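PDB 6B12: Tni2 from Pseudomonas fluorescens, which probably acts as an immunity protein that binds and neutralises Tne2, an antibacterial NAD(P)-degrading toxin delivered by type VI secretion. Local coordinates for residues Tyr108-Gln113 with Gln132-Val137; Ala94-Ile99 with Leu103-Tyr108; Leu68-Asp71 with Ala77-Leu80. All coordinates share one frame; numbering follows the deposited sequence.

Interaction 1 (Tyr108-Gln113 with Gln132-Val137)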
# COMPACT_ATOMS: atom_id res chain seq x y z
N TYR C 108 -2.64 5.03 -8.23
CA TYR C 108 -2.31 3.72 -7.68
C TYR C 108 -1.12 3.83 -6.73
O TYR C 108 -0.16 4.55 -7.01
CB TYR C 108 -2.02 2.73 -8.80
CG TYR C 108 -3.27 2.34 -9.56
CD1 TYR C 108 -4.25 1.57 -8.95
CD2 TYR C 108 -3.47 2.76 -10.87
CE1 TYR C 108 -5.42 1.20 -9.65
CE2 TYR C 108 -4.65 2.38 -11.58
CZ TYR C 108 -5.60 1.60 -10.95
OH TYR C 108 -6.76 1.22 -11.61
N SER C 109 -1.21 3.12 -5.59
CA SER C 109 -0.35 3.37 -4.45
C SER C 109 0.45 2.17 -3.98
O SER C 109 1.61 2.34 -3.62
CB SER C 109 -1.16 3.93 -3.28
OG SER C 109 -1.75 5.15 -3.70
N TRP C 110 -0.12 0.96 -3.98
CA TRP C 110 0.65 -0.23 -3.60
C TRP C 110 -0.18 -1.46 -3.96
O TRP C 110 -1.36 -1.34 -4.31
CB TRP C 110 1.02 -0.23 -2.11
CG TRP C 110 -0.11 -0.44 -1.09
CD1 TRP C 110 -0.62 -1.63 -0.65
CD2 TRP C 110 -0.81 0.58 -0.36
NE1 TRP C 110 -1.60 -1.42 0.28
CE2 TRP C 110 -1.73 -0.06 0.49
CE3 TRP C 110 -0.74 1.98 -0.34
CZ2 TRP C 110 -2.58 0.64 1.33
CZ3 TRP C 110 -1.58 2.67 0.51
CH2 TRP C 110 -2.50 2.01 1.32
N PHE C 111 0.43 -2.64 -3.84
CA PHE C 111 -0.22 -3.89 -4.23
C PHE C 111 -0.60 -4.69 -2.99
O PHE C 111 0.07 -4.62 -1.96
CB PHE C 111 0.70 -4.77 -5.09
CG PHE C 111 1.08 -4.15 -6.41
CD1 PHE C 111 0.17 -4.10 -7.45
CD2 PHE C 111 2.35 -3.61 -6.60
CE1 PHE C 111 0.51 -3.52 -8.67
CE2 PHE C 111 2.70 -3.04 -7.81
CZ PHE C 111 1.79 -3.00 -8.85
N GLU C 112 -1.68 -5.47 -3.10
CA GLU C 112 -2.01 -6.48 -2.11
C GLU C 112 -2.43 -7.74 -2.84
O GLU C 112 -2.75 -7.71 -4.02
CB GLU C 112 -3.14 -6.05 -1.17
CG GLU C 112 -2.84 -4.82 -0.34
CD GLU C 112 -1.88 -5.07 0.81
OE1 GLU C 112 -1.51 -6.24 1.08
OE2 GLU C 112 -1.49 -4.07 1.43
N GLN C 113 -2.44 -8.85 -2.12
CA GLN C 113 -2.87 -10.12 -2.69
C GLN C 113 -4.04 -10.65 -1.89
O GLN C 113 -3.94 -10.81 -0.66
CB GLN C 113 -1.71 -11.13 -2.71
CG GLN C 113 -1.84 -12.13 -3.83
CD GLN C 113 -0.75 -13.18 -3.83
OE1 GLN C 113 0.34 -12.98 -3.28
NE2 GLN C 113 -1.04 -14.33 -4.44
N GLN C 132 -8.68 11.34 -1.05
CA GLN C 132 -7.71 10.31 -0.66
C GLN C 132 -8.37 9.05 -0.11
O GLN C 132 -7.74 8.29 0.63
CB GLN C 132 -6.68 10.84 0.34
CG GLN C 132 -5.95 12.10 -0.13
CD GLN C 132 -5.18 11.90 -1.42
OE1 GLN C 132 -4.38 10.98 -1.54
NE2 GLN C 132 -5.43 12.77 -2.40
N ALA C 133 -9.64 8.80 -0.44
CA ALA C 133 -10.26 7.54 -0.05
C ALA C 133 -9.60 6.40 -0.81
O ALA C 133 -9.26 6.55 -1.99
CB ALA C 133 -11.76 7.55 -0.32
N MSE C 134 -9.44 5.26 -0.14
CA MSE C 134 -8.74 4.12 -0.72
C MSE C 134 -9.73 3.16 -1.33
O MSE C 134 -10.79 2.87 -0.75
CB MSE C 134 -7.91 3.37 0.33
CG MSE C 134 -6.86 4.20 1.07
SE MSE C 134 -5.53 4.95 -0.16
CE MSE C 134 -5.16 3.37 -1.24
N PHE C 135 -9.37 2.64 -2.50
CA PHE C 135 -10.19 1.66 -3.18
C PHE C 135 -9.31 0.48 -3.56
O PHE C 135 -8.19 0.66 -4.01
CB PHE C 135 -10.84 2.23 -4.43
CG PHE C 135 -11.90 3.22 -4.12
CD1 PHE C 135 -11.57 4.52 -3.79
CD2 PHE C 135 -13.23 2.85 -4.14
CE1 PHE C 135 -12.55 5.45 -3.48
CE2 PHE C 135 -14.22 3.77 -3.85
CZ PHE C 135 -13.88 5.06 -3.51
N ARG C 136 -9.84 -0.71 -3.34
CA ARG C 136 -9.21 -1.93 -3.83
C ARG C 136 -9.64 -2.14 -5.27
O ARG C 136 -10.84 -2.19 -5.57
CB ARG C 136 -9.63 -3.11 -2.96
CG ARG C 136 -9.33 -4.44 -3.60
CD ARG C 136 -9.81 -5.57 -2.71
NE ARG C 136 -9.81 -6.83 -3.45
CZ ARG C 136 -10.17 -7.99 -2.92
NH1 ARG C 136 -10.54 -8.05 -1.64
NH2 ARG C 136 -10.14 -9.09 -3.66
N VAL C 137 -8.66 -2.23 -6.18
CA VAL C 137 -8.93 -2.39 -7.61
C VAL C 137 -8.33 -3.72 -8.05
O VAL C 137 -7.11 -3.90 -8.06
CB VAL C 137 -8.36 -1.23 -8.44
CG1 VAL C 137 -8.76 -1.39 -9.93
CG2 VAL C 137 -8.88 0.10 -7.89
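Tyr108 and Val137 form the tighter half of this contact, and Trp110 with the selenomethionine Met134 the looser half. The tyrosine ring stands up from its strand and turns an edge to the valine. CE1 of Tyr108 lies 4.0 Å from CB of Val137, close to the ring plane, and is equally near CG2. Farther out, Tyr108 OH comes within 3.7 Å of Val137 CG1, the methyl anti to the backbone N (chi1 -176°). Both valine methyls are thus used, one against the ring edge and one against the hydroxyl. That hydroxyl is buried but bonded to Ala94 O. Phe126 stacks edge-to-face with the ring and Ile146 packs against the side chain, while Leu68 covers its CB.

Trp110 and Met134 lie on the other face of the sheet. The Met134 chain bends at both chi2 and chi3, and its CE ends 3.9 Å from Trp110 CH2, touching the far end of the indole. The selenium sits 5.4 Å from the centroid of the six-membered ring and 52° off its normal, an oblique and rather long Met-aromatic contact. At the pyrrole edge of the indole, Trp110 NE1 makes a weak bond to Glu112 OE2. This half faces another protein chain: backbone groups of that chain bond to both Glu112 carboxylate oxygens, and an apolar side chain packs on Trp110.

On the intervening strand 121-128, Met125 pairs with both Ser109 and Trp110, consistent with a classic beta bulge. The contact joins next-but-one strands of the five-stranded antiparallel sheet, side chains meeting over the middle strand on both faces.

Interaction 2 (Ala94-Ile99 with Leu103-Tyr108)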
# COMPACT_ATOMS: atom_id res chain seq x y z
N ALA C 94 -6.14 2.00 -16.40
CA ALA C 94 -6.84 3.26 -16.15
C ALA C 94 -6.73 3.68 -14.69
O ALA C 94 -6.92 2.86 -13.78
CB ALA C 94 -8.32 3.11 -16.56
N ASP C 95 -6.41 4.96 -14.44
CA ASP C 95 -6.49 5.50 -13.08
C ASP C 95 -7.47 6.67 -13.00
O ASP C 95 -7.40 7.49 -12.08
CB ASP C 95 -5.11 5.87 -12.51
CG ASP C 95 -4.31 6.81 -13.39
OD1 ASP C 95 -4.89 7.58 -14.19
OD2 ASP C 95 -3.06 6.80 -13.26
N GLN C 96 -8.39 6.75 -13.94
CA GLN C 96 -9.61 7.53 -13.80
C GLN C 96 -10.74 6.52 -13.82
O GLN C 96 -10.97 5.86 -14.85
CB GLN C 96 -9.76 8.57 -14.91
CG GLN C 96 -8.85 9.75 -14.70
CD GLN C 96 -8.92 10.75 -15.82
OE1 GLN C 96 -9.79 10.66 -16.70
NE2 GLN C 96 -8.00 11.70 -15.82
N LEU C 97 -11.41 6.37 -12.69
CA LEU C 97 -12.33 5.27 -12.44
C LEU C 97 -13.74 5.80 -12.20
O LEU C 97 -13.92 6.86 -11.58
CB LEU C 97 -11.88 4.46 -11.22
CG LEU C 97 -10.45 3.94 -11.32
CD1 LEU C 97 -10.06 3.12 -10.09
CD2 LEU C 97 -10.29 3.15 -12.60
N LEU C 98 -14.71 5.06 -12.70
CA LEU C 98 -16.11 5.36 -12.46
C LEU C 98 -16.46 4.82 -11.09
O LEU C 98 -16.47 3.60 -10.88
CB LEU C 98 -17.01 4.74 -13.52
CG LEU C 98 -17.49 5.53 -14.73
CD1 LEU C 98 -18.34 4.61 -15.61
CD2 LEU C 98 -18.28 6.74 -14.30
N ILE C 99 -16.74 5.72 -10.15
CA ILE C 99 -17.10 5.35 -8.79
C ILE C 99 -18.39 6.08 -8.45
O ILE C 99 -18.42 7.32 -8.46
CB ILE C 99 -15.98 5.68 -7.79
CG1 ILE C 99 -14.71 4.90 -8.11
CG2 ILE C 99 -16.43 5.42 -6.35
CD1 ILE C 99 -13.48 5.42 -7.38
N LEU C 103 -16.75 10.17 -12.63
CA LEU C 103 -15.39 9.88 -13.10
C LEU C 103 -14.39 10.46 -12.10
O LEU C 103 -14.34 11.68 -11.90
CB LEU C 103 -15.21 10.44 -14.51
CG LEU C 103 -14.05 10.00 -15.40
CD1 LEU C 103 -13.94 8.47 -15.42
CD2 LEU C 103 -14.32 10.54 -16.80
N GLU C 104 -13.61 9.60 -11.44
CA GLU C 104 -12.74 10.00 -10.34
C GLU C 104 -11.29 9.77 -10.70
O GLU C 104 -10.88 8.62 -10.93
CB GLU C 104 -13.08 9.22 -9.07
CG GLU C 104 -14.50 9.44 -8.60
CD GLU C 104 -14.66 10.77 -7.87
OE1 GLU C 104 -13.70 11.59 -7.85
OE2 GLU C 104 -15.76 10.99 -7.33
N ALA C 105 -10.50 10.85 -10.71
CA ALA C 105 -9.06 10.68 -10.86
C ALA C 105 -8.44 10.14 -9.57
O ALA C 105 -8.96 10.32 -8.47
CB ALA C 105 -8.40 12.01 -11.23
N GLY C 106 -7.28 9.51 -9.71
CA GLY C 106 -6.61 9.01 -8.53
C GLY C 106 -5.24 8.49 -8.87
O GLY C 106 -4.75 8.65 -9.99
N ILE C 107 -4.61 7.87 -7.87
CA ILE C 107 -3.23 7.38 -8.01
C ILE C 107 -3.15 5.97 -7.44
O ILE C 107 -3.49 5.75 -6.27
CB ILE C 107 -2.21 8.30 -7.30
CG1 ILE C 107 -2.33 9.74 -7.79
CG2 ILE C 107 -0.75 7.82 -7.54
CD1 ILE C 107 -1.47 10.71 -6.97
N TYR C 108 -2.64 5.03 -8.23
CA TYR C 108 -2.31 3.72 -7.68
C TYR C 108 -1.12 3.83 -6.73
O TYR C 108 -0.16 4.55 -7.01
CB TYR C 108 -2.02 2.73 -8.80
CG TYR C 108 -3.27 2.34 -9.56
CD1 TYR C 108 -4.25 1.57 -8.95
CD2 TYR C 108 -3.47 2.76 -10.87
CE1 TYR C 108 -5.42 1.20 -9.65
CE2 TYR C 108 -4.65 2.38 -11.58
CZ TYR C 108 -5.60 1.60 -10.95
OH TYR C 108 -6.76 1.22 -11.61
O HOH W 1 -1.76 5.80 -10.81
O HOH W 2 -2.45 8.94 -11.41
O HOH W 3 -17.29 9.01 -6.63
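Leu97 and Glu104 grip each other through a pair of nearly straight backbone bonds, Leu97 N to Glu104 O at 2.9 Å and Glu104 N to Leu97 O at 2.8 Å. The next pairing is poorer. Gly106 N reaches Asp95 O with an N-H...O angle of only 124°, a weak bond where the strands begin to part. In the gap beyond, Tyr108 bridges back with its side chain: its OH donates to Ala94 O at 2.7 Å, with a C=O...O angle of 167°, so the phenol approaches the carbonyl almost head-on. Two waters also span the opening. Both contact Asp95 OD2; one accepts from Tyr108 N and the other reaches Gly106 O. At the far end a third water donates to Ile99 O and Glu104 OE2, and the same carboxylate oxygen forms a salt bridge with Arg130.

Packing surrounds this polar frame. Asp95 CB rests 3.6 Å from Tyr108 CE2, obliquely to the ring. Its CG lies between the backbone N and the carbonyl carbon (chi1 54°), which carries the carboxylate to the two waters. The Glu104 chain bends at chi2 and crosses Ile99 at about a right angle, CG to Ile99 CB 4.1 Å. Leu97, on that face, packs on Phe126, Ile146 and Val137. The other face is more exposed but no less covered: Leu103 CD1 packs 4.0 Å from Gln96 O, and Gln96 CG lies 4.2 Å from Ala105 CB.

Antiparallel pairing through a short connection makes this a beta hairpin, whose first strand, 96-99, is an outermost strand of the five-stranded antiparallel sheet.

Interaction 3 (Leu68-Asp71 with Ala77-Leu80)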
# COMPACT_ATOMS: atom_id res chain seq x y z
N LEU C 68 4.21 -0.53 -10.95
CA LEU C 68 3.79 0.82 -10.57
C LEU C 68 5.01 1.73 -10.73
O LEU C 68 5.99 1.59 -9.99
CB LEU C 68 3.26 0.83 -9.15
CG LEU C 68 2.69 2.17 -8.70
CD1 LEU C 68 1.55 2.64 -9.62
CD2 LEU C 68 2.23 1.99 -7.27
N TRP C 69 4.92 2.65 -11.69
CA TRP C 69 6.06 3.38 -12.24
C TRP C 69 6.04 4.81 -11.73
O TRP C 69 5.08 5.54 -12.01
CB TRP C 69 5.94 3.34 -13.76
CG TRP C 69 7.07 3.81 -14.60
CD1 TRP C 69 7.20 5.04 -15.22
CD2 TRP C 69 8.17 3.02 -15.04
NE1 TRP C 69 8.34 5.05 -15.99
CE2 TRP C 69 8.94 3.82 -15.91
CE3 TRP C 69 8.57 1.70 -14.79
CZ2 TRP C 69 10.11 3.35 -16.50
CZ3 TRP C 69 9.74 1.24 -15.38
CH2 TRP C 69 10.48 2.06 -16.23
N ASN C 70 7.09 5.23 -11.01
CA ASN C 70 7.08 6.59 -10.46
C ASN C 70 7.28 7.60 -11.58
O ASN C 70 8.18 7.45 -12.41
CB ASN C 70 8.17 6.77 -9.40
CG ASN C 70 7.84 6.07 -8.11
OD1 ASN C 70 6.71 5.61 -7.93
ND2 ASN C 70 8.81 5.99 -7.21
N ASP C 71 6.45 8.66 -11.59
CA ASP C 71 6.48 9.64 -12.67
C ASP C 71 7.21 10.93 -12.33
O ASP C 71 7.40 11.77 -13.22
CB ASP C 71 5.05 9.99 -13.12
CG ASP C 71 4.37 8.81 -13.85
OD1 ASP C 71 5.04 8.12 -14.65
OD2 ASP C 71 3.16 8.58 -13.62
N ALA C 77 3.39 10.49 -7.44
CA ALA C 77 2.85 10.37 -8.80
C ALA C 77 3.37 9.09 -9.44
O ALA C 77 4.57 8.84 -9.46
CB ALA C 77 3.28 11.55 -9.65
N ALA C 78 2.46 8.32 -10.02
CA ALA C 78 2.86 7.04 -10.57
C ALA C 78 1.79 6.57 -11.55
O ALA C 78 0.63 6.98 -11.47
CB ALA C 78 3.07 6.01 -9.46
N THR C 79 2.20 5.67 -12.46
CA THR C 79 1.30 5.06 -13.43
C THR C 79 1.45 3.55 -13.34
O THR C 79 2.56 3.04 -13.24
CB THR C 79 1.63 5.54 -14.86
OG1 THR C 79 1.49 6.97 -14.93
CG2 THR C 79 0.69 4.90 -15.87
N LEU C 80 0.32 2.84 -13.39
CA LEU C 80 0.32 1.38 -13.32
C LEU C 80 0.31 0.78 -14.71
O LEU C 80 -0.53 1.14 -15.55
CB LEU C 80 -0.90 0.91 -12.52
CG LEU C 80 -1.08 -0.60 -12.43
CD1 LEU C 80 0.08 -1.29 -11.69
CD2 LEU C 80 -2.46 -0.90 -11.78
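Asp71 and Thr79 meet because both side chains lean back beside their own backbone N, Asp71 with chi1 -70° and Thr79 with OG1 at -60°. The two polar ends then cross obliquely over the strands, and Thr79 OG1 donates to Asp71 OD2 at 2.7 Å, using the syn lone pair of the carboxylate. The other oxygen, OD1, lies at the edge of the Trp69 ring and in its plane, so the carboxylate sits between the threonine and the indole. Leu68 takes a different course: its CG swings away from the backbone N (chi1 -175°), laying CD1 3.7 Å from Ala78 CB on the opposite face. The same methyl touches Leu80 CB at 4.2 Å.

Beneath the side chains the backbones are firmly paired. Trp69 and Thr79 exchange two bonds of 2.9 Å, from each N to the other residue's O. Asp71 N adds a nearly straight one to Ala77 O at 2.8 Å, arriving from above the carbonyl plane. Asp71 is therefore held by both main chain and side chain just where strand 64-70 gives way to the turn.

Strand 54-58 flanks this hairpin through Leu55, bonded to Leu68. Asn70 ND2 bonds to Arg52 O, while its OD1 meets a basic side chain of another protein chain. Leu68 and Leu80 face Tyr108 and Phe111 of strand 102-112, in the adjacent sheet.

How the interactions relate
Along the chain the order is interaction 3, then interaction 2, then interaction 1. Their centres lie 11 to 14 Å apart. Interactions 1 and 2 belong to the same five-stranded antiparallel sheet and share strand 102-112, with Tyr108 common to both; Val137 CG2 also touches Leu97 CD1 at 3.9 Å. Interaction 3 lies in the preceding four-stranded sheet and meets the other two mainly through Leu68 and Leu80, with Leu80 CB 3.6 Å from Tyr108 CD2. Tyr108 therefore sits where all three converge, joining the two sheets. Interactions 1 and 3 both have residues contacting another protein chain, whereas interaction 2 is untouched by it.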